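Local coordinates for protein MSM0273 (Mycobacterium smegmatis, PDB 5L37) that assembles as a pentamer in the shell of the RMM bacterial microcompartment, probably closing the vertices of its polyhedral shell, at residues Leu25-Glu30 and Met36-Val41; Ser59-Gly64 and Asp70-Gly75. All coordinates share one frame; numbering follows the deposited sequence.

Interaction 1. Residues Leu25-Glu30 and Met36-Val41; sequences LEVEVE and MIAFDV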
ATOM      1  N   LEU C  25      19.857  -0.600  -1.647  1.00 16.21           N
ATOM      2  CA  LEU C  25      20.464  -0.979  -0.369  1.00 16.81           C
ATOM      3  C   LEU C  25      19.559  -1.936   0.369  1.00 20.36           C
ATOM      4  O   LEU C  25      18.325  -1.752   0.416  1.00 18.39           O
ATOM      5  CB  LEU C  25      20.726   0.272   0.507  1.00 16.58           C
ATOM      6  CG  LEU C  25      21.669   1.354  -0.111  1.00 17.63           C
ATOM      7  CD1 LEU C  25      21.874   2.503   0.908  1.00 16.67           C
ATOM      8  CD2 LEU C  25      23.006   0.776  -0.558  1.00 19.75           C
ATOM      9  N   GLU C  26      20.158  -2.960   0.948  1.00 17.89           N
ATOM     10  CA  GLU C  26      19.401  -3.795   1.864  1.00 20.21           C
ATOM     11  C   GLU C  26      19.316  -3.050   3.209  1.00 21.80           C
ATOM     12  O   GLU C  26      20.307  -2.483   3.658  1.00 19.06           O
ATOM     13  CB  GLU C  26      20.054  -5.162   2.049  1.00 23.80           C
ATOM     14  CG  GLU C  26      19.188  -6.082   2.915  1.00 30.09           C
ATOM     15  CD  GLU C  26      19.801  -7.436   3.132  1.00 54.09           C
ATOM     16  OE1 GLU C  26      20.761  -7.531   3.931  1.00 66.57           O
ATOM     17  OE2 GLU C  26      19.321  -8.402   2.499  1.00 55.19           O
ATOM     18  N   VAL C  27      18.126  -3.026   3.806  1.00 18.70           N
ATOM     19  CA  VAL C  27      17.914  -2.359   5.093  1.00 21.19           C
ATOM     20  C   VAL C  27      17.151  -3.314   5.997  1.00 24.14           C
ATOM     21  O   VAL C  27      16.456  -4.206   5.518  1.00 22.94           O
ATOM     22  CB  VAL C  27      17.134  -1.028   4.960  1.00 17.87           C
ATOM     23  CG1 VAL C  27      17.871  -0.078   3.990  1.00 17.86           C
ATOM     24  CG2 VAL C  27      15.634  -1.265   4.527  1.00 17.82           C
ATOM     25  N   GLU C  28      17.283  -3.109   7.296  1.00 20.69           N
ATOM     26  CA  GLU C  28      16.562  -3.878   8.284  1.00 20.87           C
ATOM     27  C   GLU C  28      15.716  -2.908   9.095  1.00 23.31           C
ATOM     28  O   GLU C  28      16.229  -1.921   9.645  1.00 20.42           O
ATOM     29  CB  GLU C  28      17.533  -4.634   9.176  1.00 27.42           C
ATOM     30  CG  GLU C  28      16.866  -5.371  10.285  1.00 31.30           C
ATOM     31  CD  GLU C  28      17.810  -6.289  11.013  1.00 44.75           C
ATOM     32  OE1 GLU C  28      19.017  -6.346  10.675  1.00 45.17           O
ATOM     33  OE2 GLU C  28      17.336  -6.940  11.959  1.00 54.73           O
ATOM     34  N   VAL C  29      14.424  -3.169   9.142  1.00 20.41           N
ATOM     35  CA  VAL C  29      13.504  -2.265   9.812  1.00 23.09           C
ATOM     36  C   VAL C  29      13.684  -2.379  11.317  1.00 27.22           C
ATOM     37  O   VAL C  29      13.755  -3.480  11.865  1.00 24.84           O
ATOM     38  CB  VAL C  29      12.030  -2.566   9.407  1.00 22.87           C
ATOM     39  CG1 VAL C  29      11.081  -1.623  10.131  1.00 25.95           C
ATOM     40  CG2 VAL C  29      11.854  -2.393   7.926  1.00 21.76           C
ATOM     41  N   GLU C  30      13.768  -1.228  11.986  1.00 25.84           N
ATOM     42  CA  GLU C  30      14.034  -1.183  13.418  1.00 29.29           C
ATOM     43  C   GLU C  30      12.850  -1.837  14.139  1.00 32.44           C
ATOM     44  O   GLU C  30      11.701  -1.639  13.766  1.00 36.22           O
ATOM     45  CB  GLU C  30      14.157   0.281  13.884  1.00 37.07           C
ATOM     46  CG  GLU C  30      15.353   1.105  13.406  1.00 49.21           C
ATOM     47  CD  GLU C  30      16.708   0.662  13.888  1.00 63.57           C
ATOM     48  OE1 GLU C  30      16.813  -0.337  14.639  1.00 69.46           O
ATOM     49  OE2 GLU C  30      17.680   1.352  13.507  1.00 63.41           O
ATOM     50  N   MET C  36      14.134  -5.343   3.717  1.00 22.20           N
ATOM     51  CA  MET C  36      13.675  -4.961   2.383  1.00 19.49           C
ATOM     52  C   MET C  36      14.803  -4.262   1.649  1.00 19.12           C
ATOM     53  O   MET C  36      15.886  -4.017   2.206  1.00 18.86           O
ATOM     54  CB  MET C  36      12.433  -4.041   2.434  1.00 22.75           C
ATOM     55  CG  MET C  36      12.769  -2.614   2.768  1.00 27.39           C
ATOM     56  SD  MET C  36      11.302  -1.511   2.903  1.00 28.39           S
ATOM     57  CE  MET C  36      10.650  -2.124   4.421  1.00 30.18           C
ATOM     58  N   ILE C  37      14.579  -3.999   0.368  1.00 17.89           N
ATOM     59  CA  ILE C  37      15.521  -3.259  -0.453  1.00 17.75           C
ATOM     60  C   ILE C  37      14.951  -1.883  -0.721  1.00 17.23           C
ATOM     61  O   ILE C  37      13.821  -1.741  -1.236  1.00 16.95           O
ATOM     62  CB  ILE C  37      15.837  -3.999  -1.821  1.00 17.07           C
ATOM     63  CG1 ILE C  37      16.285  -5.464  -1.574  1.00 22.28           C
ATOM     64  CG2 ILE C  37      16.849  -3.167  -2.665  1.00 17.98           C
ATOM     65  CD1 ILE C  37      17.385  -5.643  -0.575  1.00 25.84           C
ATOM     66  N   ALA C  38      15.744  -0.865  -0.374  1.00 14.56           N
ATOM     67  CA  ALA C  38      15.329   0.507  -0.581  1.00 13.79           C
ATOM     68  C   ALA C  38      16.261   1.202  -1.525  1.00 17.22           C
ATOM     69  O   ALA C  38      17.474   0.927  -1.518  1.00 17.64           O
ATOM     70  CB  ALA C  38      15.281   1.285   0.774  1.00 16.70           C
ATOM     71  N   PHE C  39      15.724   2.115  -2.324  1.00 13.84           N
ATOM     72  CA  PHE C  39      16.547   2.909  -3.231  1.00 15.32           C
ATOM     73  C   PHE C  39      17.180   4.066  -2.481  1.00 15.06           C
ATOM     74  O   PHE C  39      16.558   4.639  -1.602  1.00 14.76           O
ATOM     75  CB  PHE C  39      15.703   3.443  -4.407  1.00 13.51           C
ATOM     76  CG  PHE C  39      16.518   3.832  -5.582  1.00 14.81           C
ATOM     77  CD1 PHE C  39      17.073   2.845  -6.370  1.00 17.24           C
ATOM     78  CD2 PHE C  39      16.742   5.179  -5.915  1.00 16.97           C
ATOM     79  CE1 PHE C  39      17.853   3.161  -7.479  1.00 20.03           C
ATOM     80  CE2 PHE C  39      17.527   5.525  -7.027  1.00 19.95           C
ATOM     81  CZ  PHE C  39      18.087   4.505  -7.808  1.00 21.23           C
ATOM     82  N   ASP C  40      18.412   4.389  -2.825  1.00 14.89           N
ATOM     83  CA  ASP C  40      19.134   5.459  -2.130  1.00 14.65           C
ATOM     84  C   ASP C  40      19.791   6.403  -3.100  1.00 15.25           C
ATOM     85  O   ASP C  40      20.515   5.965  -4.011  1.00 18.00           O
ATOM     86  CB  ASP C  40      20.197   4.856  -1.235  1.00 15.19           C
ATOM     87  CG  ASP C  40      20.927   5.912  -0.420  1.00 17.20           C
ATOM     88  OD1 ASP C  40      20.292   6.589   0.388  1.00 20.64           O
ATOM     89  OD2 ASP C  40      22.147   5.932  -0.503  1.00 19.63           O
ATOM     90  N   VAL C  41      19.577   7.702  -2.885  1.00 15.73           N
ATOM     91  CA  VAL C  41      20.218   8.731  -3.692  1.00 16.37           C
ATOM     92  C   VAL C  41      21.165   9.594  -2.848  1.00 16.77           C
ATOM     93  O   VAL C  41      21.860  10.454  -3.378  1.00 19.71           O
ATOM     94  CB  VAL C  41      19.199   9.647  -4.382  1.00 16.92           C
ATOM     95  CG1 VAL C  41      18.288   8.802  -5.357  1.00 19.18           C
ATOM     96  CG2 VAL C  41      18.317  10.374  -3.366  1.00 18.68           C
TER
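Strands 25-29 and 36-40 run antiparallel as the two arms of a beta hairpin, coiled so that their directions make 123°, and four backbone hydrogen bonds join them. The hydrogen-bonded pair Leu25-Ala38 has Leu25 N to Ala38 O, nearly straight at 174°, and Ala38 N to Leu25 O both at 2.8 Å; in the second such pair, Val27 N to Met36 O is 2.9 Å but Met36 N to Val27 O stretches to 3.2 Å. The side chains of Val27 and Met36 cross obliquely, Val27 CG2 lying 3.6 Å from Met36 CG. Met36 then bends at its last torsion (chi3 72°), bringing Met36 CE within 3.7 Å of Val29 CG2, a reach that suits a long, flexible thioether. Ala38, small enough for a place also packed by Ile52 and Ile73, lets Val27 in beside it. At the other end Leu25 CD1 rests 3.6 Å from Asp40 CB. On the opposite face Ile37 CD1 lies 3.8 Å from Glu26 CB. The chemistry implies an apolar cluster of Leu25, Val27, Met36 and Ala38 in this OB-like barrel, with the buried Asp40 carboxylate at its end satisfied by Ser44, and the Glu26 carboxylate on the other face by Arg35 and Thr7.

Interaction 2. Residues Ser59-Gly64 and Asp70-Gly75; sequences SSWFTG and DALIIG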
ATOM      1  N   SER C  59       8.480   6.636  -5.888  1.00 14.94           N
ATOM      2  CA  SER C  59       8.699   6.836  -7.311  1.00 14.46           C
ATOM      3  C   SER C  59       8.406   8.299  -7.697  1.00 18.07           C
ATOM      4  O   SER C  59       9.102   8.899  -8.537  1.00 17.68           O
ATOM      5  CB  SER C  59       7.777   5.855  -8.078  1.00 17.71           C
ATOM      6  OG  SER C  59       7.690   6.126  -9.465  1.00 19.61           O
ATOM      7  N   SER C  60       7.363   8.885  -7.122  1.00 18.06           N
ATOM      8  CA  SER C  60       6.963  10.201  -7.595  1.00 17.16           C
ATOM      9  C   SER C  60       7.948  11.308  -7.195  1.00 19.75           C
ATOM     10  O   SER C  60       7.831  12.428  -7.695  1.00 21.87           O
ATOM     11  CB  SER C  60       5.528  10.532  -7.130  1.00 22.68           C
ATOM     12  OG  SER C  60       5.427  10.660  -5.720  1.00 34.78           O
ATOM     13  N   TRP C  61       8.899  11.004  -6.317  1.00 20.16           N
ATOM     14  CA  TRP C  61       9.946  11.989  -5.959  1.00 21.09           C
ATOM     15  C   TRP C  61      10.820  12.336  -7.157  1.00 21.36           C
ATOM     16  O   TRP C  61      11.323  13.471  -7.294  1.00 21.93           O
ATOM     17  CB  TRP C  61      10.834  11.465  -4.811  1.00 18.64           C
ATOM     18  CG  TRP C  61      11.918  12.444  -4.385  1.00 16.78           C
ATOM     19  CD1 TRP C  61      11.770  13.532  -3.548  1.00 20.82           C
ATOM     20  CD2 TRP C  61      13.296  12.435  -4.792  1.00 21.01           C
ATOM     21  NE1 TRP C  61      12.974  14.208  -3.421  1.00 21.07           N
ATOM     22  CE2 TRP C  61      13.934  13.542  -4.156  1.00 19.59           C
ATOM     23  CE3 TRP C  61      14.065  11.605  -5.621  1.00 22.04           C
ATOM     24  CZ2 TRP C  61      15.281  13.836  -4.325  1.00 23.52           C
ATOM     25  CZ3 TRP C  61      15.423  11.901  -5.783  1.00 26.27           C
ATOM     26  CH2 TRP C  61      16.009  13.015  -5.144  1.00 25.23           C
ATOM     27  N   PHE C  62      10.984  11.358  -8.032  1.00 19.75           N
ATOM     28  CA  PHE C  62      11.882  11.501  -9.177  1.00 19.44           C
ATOM     29  C   PHE C  62      11.289  12.334 -10.281  1.00 27.68           C
ATOM     30  O   PHE C  62      10.096  12.328 -10.507  1.00 28.21           O
ATOM     31  CB  PHE C  62      12.266  10.118  -9.703  1.00 17.65           C
ATOM     32  CG  PHE C  62      13.113   9.361  -8.734  1.00 17.88           C
ATOM     33  CD1 PHE C  62      14.513   9.557  -8.719  1.00 18.15           C
ATOM     34  CD2 PHE C  62      12.550   8.523  -7.794  1.00 16.98           C
ATOM     35  CE1 PHE C  62      15.316   8.867  -7.796  1.00 20.37           C
ATOM     36  CE2 PHE C  62      13.338   7.855  -6.858  1.00 17.38           C
ATOM     37  CZ  PHE C  62      14.717   8.026  -6.861  1.00 18.31           C
ATOM     38  N   THR C  63      12.149  13.109 -10.928  1.00 37.34           N
ATOM     39  CA  THR C  63      11.742  13.837 -12.116  1.00 46.11           C
ATOM     40  C   THR C  63      11.836  12.867 -13.286  1.00 49.52           C
ATOM     41  O   THR C  63      12.551  11.857 -13.214  1.00 42.84           O
ATOM     42  CB  THR C  63      12.625  15.059 -12.344  1.00 48.37           C
ATOM     43  OG1 THR C  63      14.000  14.652 -12.279  1.00 53.50           O
ATOM     44  CG2 THR C  63      12.382  16.094 -11.235  1.00 50.53           C
ATOM     45  N   GLY C  64      11.079  13.144 -14.340  1.00 50.06           N
ATOM     46  CA  GLY C  64      11.055  12.277 -15.497  1.00 49.33           C
ATOM     47  C   GLY C  64      10.025  11.173 -15.417  1.00 47.98           C
ATOM     48  O   GLY C  64       9.039  11.274 -14.703  1.00 49.95           O
ATOM     49  N   ASP C  70       9.568   1.351  -5.162  1.00 14.78           N
ATOM     50  CA  ASP C  70       8.505   1.419  -4.135  1.00 13.75           C
ATOM     51  C   ASP C  70       9.078   1.609  -2.696  1.00 13.07           C
ATOM     52  O   ASP C  70       8.367   1.416  -1.706  1.00 13.11           O
ATOM     53  CB  ASP C  70       7.635   0.138  -4.216  1.00 13.76           C
ATOM     54  CG  ASP C  70       8.409  -1.147  -3.819  1.00 16.44           C
ATOM     55  OD1 ASP C  70       9.569  -1.009  -3.411  1.00 17.15           O
ATOM     56  OD2 ASP C  70       7.827  -2.256  -3.875  1.00 18.30           O
ATOM     57  N   ALA C  71      10.353   1.995  -2.584  1.00 12.81           N
ATOM     58  CA  ALA C  71      10.957   2.285  -1.267  1.00 12.68           C
ATOM     59  C   ALA C  71      12.148   3.191  -1.471  1.00 12.61           C
ATOM     60  O   ALA C  71      12.967   2.917  -2.354  1.00 14.39           O
ATOM     61  CB  ALA C  71      11.393   0.977  -0.577  1.00 13.81           C
ATOM     62  N   LEU C  72      12.192   4.290  -0.731  1.00 12.49           N
ATOM     63  CA  LEU C  72      13.205   5.342  -0.931  1.00 12.80           C
ATOM     64  C   LEU C  72      13.678   5.804   0.418  1.00 14.24           C
ATOM     65  O   LEU C  72      12.883   6.129   1.280  1.00 14.87           O
ATOM     66  CB  LEU C  72      12.614   6.536  -1.706  1.00 13.26           C
ATOM     67  CG  LEU C  72      13.535   7.739  -1.935  1.00 13.45           C
ATOM     68  CD1 LEU C  72      14.739   7.365  -2.865  1.00 13.47           C
ATOM     69  CD2 LEU C  72      12.695   8.839  -2.565  1.00 15.05           C
ATOM     70  N   ILE C  73      15.001   5.860   0.580  1.00 13.45           N
ATOM     71  CA  ILE C  73      15.558   6.497   1.770  1.00 14.03           C
ATOM     72  C   ILE C  73      15.435   8.007   1.655  1.00 13.32           C
ATOM     73  O   ILE C  73      15.910   8.610   0.683  1.00 13.78           O
ATOM     74  CB  ILE C  73      17.021   6.043   1.942  1.00 13.66           C
ATOM     75  CG1 ILE C  73      17.033   4.594   2.461  1.00 13.75           C
ATOM     76  CG2 ILE C  73      17.773   7.013   2.899  1.00 14.11           C
ATOM     77  CD1 ILE C  73      18.449   3.868   2.255  1.00 17.74           C
ATOM     78  N   ILE C  74      14.763   8.635   2.621  1.00 14.81           N
ATOM     79  CA  ILE C  74      14.543  10.074   2.492  1.00 13.65           C
ATOM     80  C   ILE C  74      15.440  10.884   3.422  1.00 15.57           C
ATOM     81  O   ILE C  74      15.438  12.109   3.336  1.00 17.65           O
ATOM     82  CB  ILE C  74      13.023  10.486   2.693  1.00 15.99           C
ATOM     83  CG1 ILE C  74      12.560  10.168   4.086  1.00 15.46           C
ATOM     84  CG2 ILE C  74      12.133   9.794   1.658  1.00 19.38           C
ATOM     85  CD1 ILE C  74      11.141  10.753   4.356  1.00 13.74           C
ATOM     86  N   GLY C  75      16.181  10.230   4.321  1.00 14.97           N
ATOM     87  CA  GLY C  75      17.108  10.995   5.171  1.00 15.70           C
ATOM     88  C   GLY C  75      17.772  10.090   6.198  1.00 16.33           C
ATOM     89  O   GLY C  75      17.385   8.916   6.356  1.00 16.88           O
TER
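Leu72 turns CG anti to its own backbone nitrogen (chi1 177°), which carries the fork of its side chain off strand 71-75 toward residues 61-62, next to helix 56-60. There Trp61 also holds its ring anti to the nitrogen (chi1 -179°), which sets the root of the indole beside that fork. Two adjacent residues thus receive the two methyls of one leucine. Leu72 CD2 lies 3.9 Å from Trp61 CB and 4.1 Å from Trp61 CG, with the two side chains crossing at about a right angle. Leu72 CD1 approaches the far end of the other ring, 4.1 Å from Phe62 CZ. The aromatic neighbours also brace each other: the indole edge comes down over the Phe62 ring, Trp61 CE3 sitting 3.6 Å above its centre, with the planes nearly perpendicular. A backbone hydrogen bond from Phe62 N to Ser59 O, 3.1 Å long, folds the chain where it presents both rings. The contact is made by apolar side chains, with no hydrogen bond across it, and a branched leucine suits it by offering one methyl to each aromatic residue. The indole NE1 donates to Glu17 O of a neighbouring subunit; Ile16 of that subunit packs on Trp61 and Leu72. Phe62 also touches Pro20 and Pro67. Leu72 thus links residues 61-62, beside helix 56-60, to strand 71-76, whose backbone pairs with strand 49-54 on one side and with Phe39 of strand 35-40 on the other.

In the fold
Interaction 1 lies near the centre of the chain and is buried, whereas interaction 2, some 13 Å away between centres, is partly buried. The first joins neighbouring strands through backbone hydrogen bonds; the second attaches residues 61-62 to strand 71-76 through side chains alone. They meet at Phe39, whose N and O lie 2.9 Å from Ala71 O and Ile73 N, respectively, probable hydrogen bonds that bring the outermost strands 35-40 and 71-76 together and close the sheet into a barrel. Both touch the same second subunit, where Met36 packs on Met1 and Asp70 bonds to Met1 N; interaction 2 also packs on a third subunit through Trp61 and Leu72.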